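Local coordinates for acetyl-CoA hydrolase/transferase family protein (Porphyromonas gingivalis, PDB 2NVV) that is thought to hydrolyse acetyl-CoA or move coenzyme A between acetate and another acyl group, as a zinc-binding member of the acetyl-CoA hydrolase/transferase family, at residues A483-D487 with M488-R492; A319-D322 with F323-K327. All blocks are in the same frame, centred on the assembly; numbering follows the deposited sequence.

Contact 1: residues A483-D487 with M488-R492; sequences AKSGD and MRNVR
A salt bridge joins Asp487 OD2 to Arg489 NH1 at 2.9 Å, two residues apart round a tight turn. The guanidinium nitrogen reaches OD2 from the syn side of the carboxylate, somewhat out of its plane, and the two flat groups are nearly coplanar, 21° apart. CG of Asp487 is anti to the backbone N (chi1 -169°) and beside the carbonyl carbon, which turns the carboxylate toward Arg489, whose own chain bends at chi2 and chi3 to bring NH1 back. NH2 of the same guanidinium forms a second salt bridge with Asp451, so the arginine is shared between two acids. The other carboxylate oxygen, OD1, would accept from Arg489 N as in an Asx turn, but its place in the model is too uncertain to carry weight.

The backbone evidence is firmer. Asn490 N donates to Asp487 O at 3.2 Å with an N-H...O angle of 163°, and Val491 N reaches Met488 O at the same distance. These successive i to i+3 bonds define the short 3-10 segment 488-490, which follows helix 477-484 after Gly486 leaves helical angles with positive phi.

Asn490 folds back over this break: its ND2 lies 3.3 Å from Ser485 CB and 3.4 Å from Asp487 CB. The hydroxyl of Ser485 is instead hydrogen-bonded to Glu481, one helical turn earlier. Met488, a selenomethionine, turns from the carboxylate to the buried side, where its extended chain meets Phe478 and Leu482 of the helix, and Tyr452.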
loop_
_atom_site.group_PDB
_atom_site.type_symbol
_atom_site.label_atom_id
_atom_site.label_comp_id
_atom_site.label_asym_id
_atom_site.label_seq_id
_atom_site.Cartn_x
_atom_site.Cartn_y
_atom_site.Cartn_z
ATOM N N ALA A 483 13.288 -25.809 -11.771
ATOM C CA ALA A 483 14.730 -25.726 -11.975
ATOM C C ALA A 483 15.354 -27.102 -12.109
ATOM O O ALA A 483 16.351 -27.279 -12.811
ATOM C CB ALA A 483 15.371 -24.974 -10.818
ATOM N N LYS A 484 14.761 -28.085 -11.442
ATOM C CA LYS A 484 15.280 -29.445 -11.493
ATOM C C LYS A 484 14.792 -30.238 -12.712
ATOM O O LYS A 484 15.602 -30.756 -13.476
ATOM C CB LYS A 484 14.911 -30.183 -10.206
ATOM C CG LYS A 484 15.097 -29.328 -8.949
ATOM C CD LYS A 484 16.519 -28.735 -8.863
ATOM C CE LYS A 484 16.525 -27.262 -8.415
ATOM N NZ LYS A 484 16.033 -27.058 -7.030
ATOM N N SER A 485 13.474 -30.310 -12.899
ATOM C CA SER A 485 12.864 -31.067 -14.003
ATOM C C SER A 485 12.382 -30.252 -15.181
ATOM O O SER A 485 12.326 -30.758 -16.296
ATOM C CB SER A 485 11.665 -31.874 -13.499
ATOM O OG SER A 485 12.056 -32.830 -12.536
ATOM N N GLY A 486 12.000 -29.006 -14.930
ATOM C CA GLY A 486 11.496 -28.165 -15.999
ATOM C C GLY A 486 9.983 -28.283 -16.072
ATOM O O GLY A 486 9.337 -27.661 -16.920
ATOM N N ASP A 487 9.421 -29.090 -15.177
ATOM C CA ASP A 487 7.980 -29.306 -15.123
ATOM C C ASP A 487 7.521 -29.376 -13.665
ATOM O O ASP A 487 7.841 -30.325 -12.951
ATOM C CB ASP A 487 7.610 -30.608 -15.834
ATOM C CG ASP A 487 6.110 -30.747 -16.052
ATOM O OD1 ASP A 487 5.336 -30.345 -15.162
ATOM O OD2 ASP A 487 5.706 -31.266 -17.110
HETATM N N MSE A 488 6.759 -28.378 -13.230
HETATM C CA MSE A 488 6.294 -28.336 -11.853
HETATM C C MSE A 488 5.355 -29.472 -11.472
HETATM O O MSE A 488 5.169 -29.754 -10.292
HETATM C CB MSE A 488 5.610 -26.993 -11.574
HETATM C CG MSE A 488 6.481 -25.771 -11.829
HETATM SE SE MSE A 488 5.626 -24.143 -11.236
HETATM C CE MSE A 488 7.196 -22.993 -11.091
ATOM N N ARG A 489 4.754 -30.125 -12.460
ATOM C CA ARG A 489 3.822 -31.222 -12.172
ATOM C C ARG A 489 4.531 -32.422 -11.579
ATOM O O ARG A 489 3.884 -33.327 -11.062
ATOM C CB ARG A 489 3.092 -31.668 -13.436
ATOM C CG ARG A 489 2.125 -30.648 -14.028
ATOM C CD ARG A 489 2.592 -30.284 -15.412
ATOM N NE ARG A 489 1.592 -30.539 -16.430
ATOM C CZ ARG A 489 1.863 -30.647 -17.726
ATOM N NH1 ARG A 489 3.116 -30.533 -18.154
ATOM N NH2 ARG A 489 0.872 -30.828 -18.596
ATOM N N ASN A 490 5.861 -32.437 -11.679
ATOM C CA ASN A 490 6.670 -33.526 -11.138
ATOM C C ASN A 490 6.845 -33.455 -9.626
ATOM O O ASN A 490 7.546 -34.286 -9.035
ATOM C CB ASN A 490 8.045 -33.538 -11.792
ATOM C CG ASN A 490 7.983 -33.951 -13.220
ATOM O OD1 ASN A 490 7.269 -34.898 -13.564
ATOM N ND2 ASN A 490 8.726 -33.259 -14.077
ATOM N N VAL A 491 6.211 -32.472 -9.002
ATOM C CA VAL A 491 6.339 -32.318 -7.574
ATOM C C VAL A 491 5.541 -33.377 -6.835
ATOM O O VAL A 491 4.454 -33.768 -7.255
ATOM C CB VAL A 491 5.865 -30.909 -7.114
ATOM C CG1 VAL A 491 5.736 -30.862 -5.601
ATOM C CG2 VAL A 491 6.848 -29.847 -7.579
ATOM N N ARG A 492 6.117 -33.842 -5.734
ATOM C CA ARG A 492 5.515 -34.823 -4.840
ATOM C C ARG A 492 6.019 -34.359 -3.477
ATOM O O ARG A 492 7.220 -34.393 -3.200
ATOM C CB ARG A 492 6.013 -36.231 -5.166
ATOM C CG ARG A 492 5.347 -36.840 -6.396
ATOM C CD ARG A 492 6.020 -38.144 -6.797
ATOM N NE ARG A 492 6.189 -39.059 -5.668
ATOM C CZ ARG A 492 6.912 -40.179 -5.715
ATOM N NH1 ARG A 492 7.015 -40.955 -4.636
ATOM N NH2 ARG A 492 7.538 -40.517 -6.840
#

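Contact 2: residues A319-D322 with F323-K327; sequences ANLD and FFKDK
Backbone hydrogen bonding centres on Asn320 O, which accepts from two donors: Phe323 N at 2.9 Å and Phe324 N at 3.1 Å. The second bond is the straighter, with an N-H...O angle of 174° and the donor nearly along the C=O axis, whereas Phe323 N sits well above the carbonyl plane. Lys325 N then pairs with Leu321 O at 3.1 Å. These bonds, one i to i+3 and two i to i+4, belong to the short helix that starts at Leu321, soon after helix 311-318. Asn320 stands at its N-cap position without a side-chain capping bond; its ND2 is hydrogen-bonded to Asp316 O of the preceding helix instead.

Contacts of the aromatic rings are made chiefly by Phe324. Asn320 CB touches the rim of its ring, 3.8 Å from CE1, and Asn320 O makes a ring-edge contact near its plane. CG anti to the carbonyl carbon (chi1 -58°) directs this buried ring between helices 288-295 and 311-318, against Ile291, Met294 and Ile317. Phe323 CD2 rests over the centre of one face of the Phe324 ring, and Lys327 CE lies over a face of the Phe323 ring, nearer its rim. A further non-polar contact is aliphatic: Lys325 runs past Leu321, its CD 4.2 Å from Leu321 CB.

Among the charged groups, Lys327 NZ donates to Phe323 O at 2.8 Å in the carbonyl plane, and makes a weak bond, part of a salt bridge, to Asp326 OD2 at 3.1 Å. Lys325 NZ is hydrogen-bonded to Met168 O.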
loop_
_atom_site.group_PDB
_atom_site.type_symbol
_atom_site.label_atom_id
_atom_site.label_comp_id
_atom_site.label_asym_id
_atom_site.label_seq_id
_atom_site.Cartn_x
_atom_site.Cartn_y
_atom_site.Cartn_z
ATOM N N ALA A 319 -5.899 13.801 -36.535
ATOM C CA ALA A 319 -6.703 14.218 -37.684
ATOM C C ALA A 319 -8.132 14.478 -37.241
ATOM O O ALA A 319 -8.943 14.991 -38.011
ATOM C CB ALA A 319 -6.685 13.142 -38.768
ATOM N N ASN A 320 -8.421 14.135 -35.987
ATOM C CA ASN A 320 -9.749 14.302 -35.409
ATOM C C ASN A 320 -9.711 14.842 -33.984
ATOM O O ASN A 320 -10.324 14.278 -33.074
ATOM C CB ASN A 320 -10.489 12.969 -35.426
ATOM C CG ASN A 320 -10.722 12.468 -36.826
ATOM O OD1 ASN A 320 -11.513 13.044 -37.570
ATOM N ND2 ASN A 320 -10.022 11.405 -37.204
ATOM N N LEU A 321 -8.981 15.931 -33.790
ATOM C CA LEU A 321 -8.903 16.548 -32.475
ATOM C C LEU A 321 -10.317 17.011 -32.126
ATOM O O LEU A 321 -10.654 17.234 -30.964
ATOM C CB LEU A 321 -7.921 17.717 -32.507
ATOM C CG LEU A 321 -6.513 17.414 -31.977
ATOM C CD1 LEU A 321 -6.049 16.068 -32.435
ATOM C CD2 LEU A 321 -5.550 18.502 -32.450
ATOM N N ASP A 322 -11.148 17.127 -33.158
ATOM C CA ASP A 322 -12.552 17.526 -33.010
ATOM C C ASP A 322 -13.334 16.566 -32.112
ATOM O O ASP A 322 -14.269 16.957 -31.406
ATOM C CB ASP A 322 -13.236 17.572 -34.381
ATOM C CG ASP A 322 -12.683 16.535 -35.354
ATOM O OD1 ASP A 322 -11.485 16.662 -35.711
ATOM O OD2 ASP A 322 -13.424 15.611 -35.772
ATOM N N PHE A 323 -12.925 15.305 -32.152
ATOM C CA PHE A 323 -13.563 14.260 -31.389
ATOM C C PHE A 323 -12.788 13.853 -30.132
ATOM O O PHE A 323 -13.379 13.703 -29.065
ATOM C CB PHE A 323 -13.751 13.045 -32.306
ATOM C CG PHE A 323 -14.350 11.851 -31.627
ATOM C CD1 PHE A 323 -15.722 11.784 -31.389
ATOM C CD2 PHE A 323 -13.545 10.792 -31.219
ATOM C CE1 PHE A 323 -16.279 10.673 -30.752
ATOM C CE2 PHE A 323 -14.091 9.676 -30.579
ATOM C CZ PHE A 323 -15.455 9.615 -30.345
ATOM N N PHE A 324 -11.472 13.693 -30.256
ATOM C CA PHE A 324 -10.646 13.240 -29.141
ATOM C C PHE A 324 -10.180 14.254 -28.107
ATOM O O PHE A 324 -10.052 13.919 -26.940
ATOM C CB PHE A 324 -9.421 12.498 -29.681
ATOM C CG PHE A 324 -9.757 11.313 -30.537
ATOM C CD1 PHE A 324 -9.973 11.466 -31.900
ATOM C CD2 PHE A 324 -9.879 10.051 -29.978
ATOM C CE1 PHE A 324 -10.309 10.378 -32.696
ATOM C CE2 PHE A 324 -10.215 8.954 -30.754
ATOM C CZ PHE A 324 -10.430 9.117 -32.121
ATOM N N LYS A 325 -9.929 15.480 -28.538
ATOM C CA LYS A 325 -9.427 16.534 -27.659
ATOM C C LYS A 325 -10.086 16.643 -26.281
ATOM O O LYS A 325 -9.399 16.745 -25.262
ATOM C CB LYS A 325 -9.512 17.885 -28.372
ATOM C CG LYS A 325 -8.559 18.925 -27.818
ATOM C CD LYS A 325 -8.162 19.924 -28.902
ATOM C CE LYS A 325 -7.084 20.857 -28.392
ATOM N NZ LYS A 325 -6.019 20.068 -27.733
ATOM N N ASP A 326 -11.410 16.612 -26.260
ATOM C CA ASP A 326 -12.172 16.718 -25.020
ATOM C C ASP A 326 -12.477 15.367 -24.365
ATOM O O ASP A 326 -13.264 15.297 -23.417
ATOM C CB ASP A 326 -13.486 17.445 -25.301
ATOM C CG ASP A 326 -14.197 16.889 -26.526
ATOM O OD1 ASP A 326 -13.658 17.043 -27.648
ATOM O OD2 ASP A 326 -15.285 16.288 -26.373
ATOM N N LYS A 327 -11.865 14.296 -24.860
ATOM C CA LYS A 327 -12.120 12.973 -24.299
ATOM C C LYS A 327 -10.885 12.320 -23.719
ATOM O O LYS A 327 -10.980 11.289 -23.053
ATOM C CB LYS A 327 -12.721 12.056 -25.354
ATOM C CG LYS A 327 -14.078 12.489 -25.853
ATOM C CD LYS A 327 -14.562 11.598 -26.994
ATOM C CE LYS A 327 -15.914 12.089 -27.503
ATOM N NZ LYS A 327 -15.884 13.554 -27.805
#

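Contact 2 comes first along the chain and contact 1 near its end, with no segment shared. Their centres are 53 Å apart and their nearest atoms about 41 Å, so neither touches the other. They lie on opposite sides of the chain's centre, contact 1 about 32 Å and contact 2 about 25 Å from it, measured centre to centre. Both are local surface contacts: contact 1 is the turn that leaves helix 477-484, contact 2 is built on the short helix 321-324. Both stand away from the zinc ligands His411, Asp413, Glu416 and His417 and from the predicted catalytic Glu284. Within 483-487, Lys484 makes a long, weak ion pair with Asp473 of the second subunit, whereas no other chain of the assembly touches contact 2.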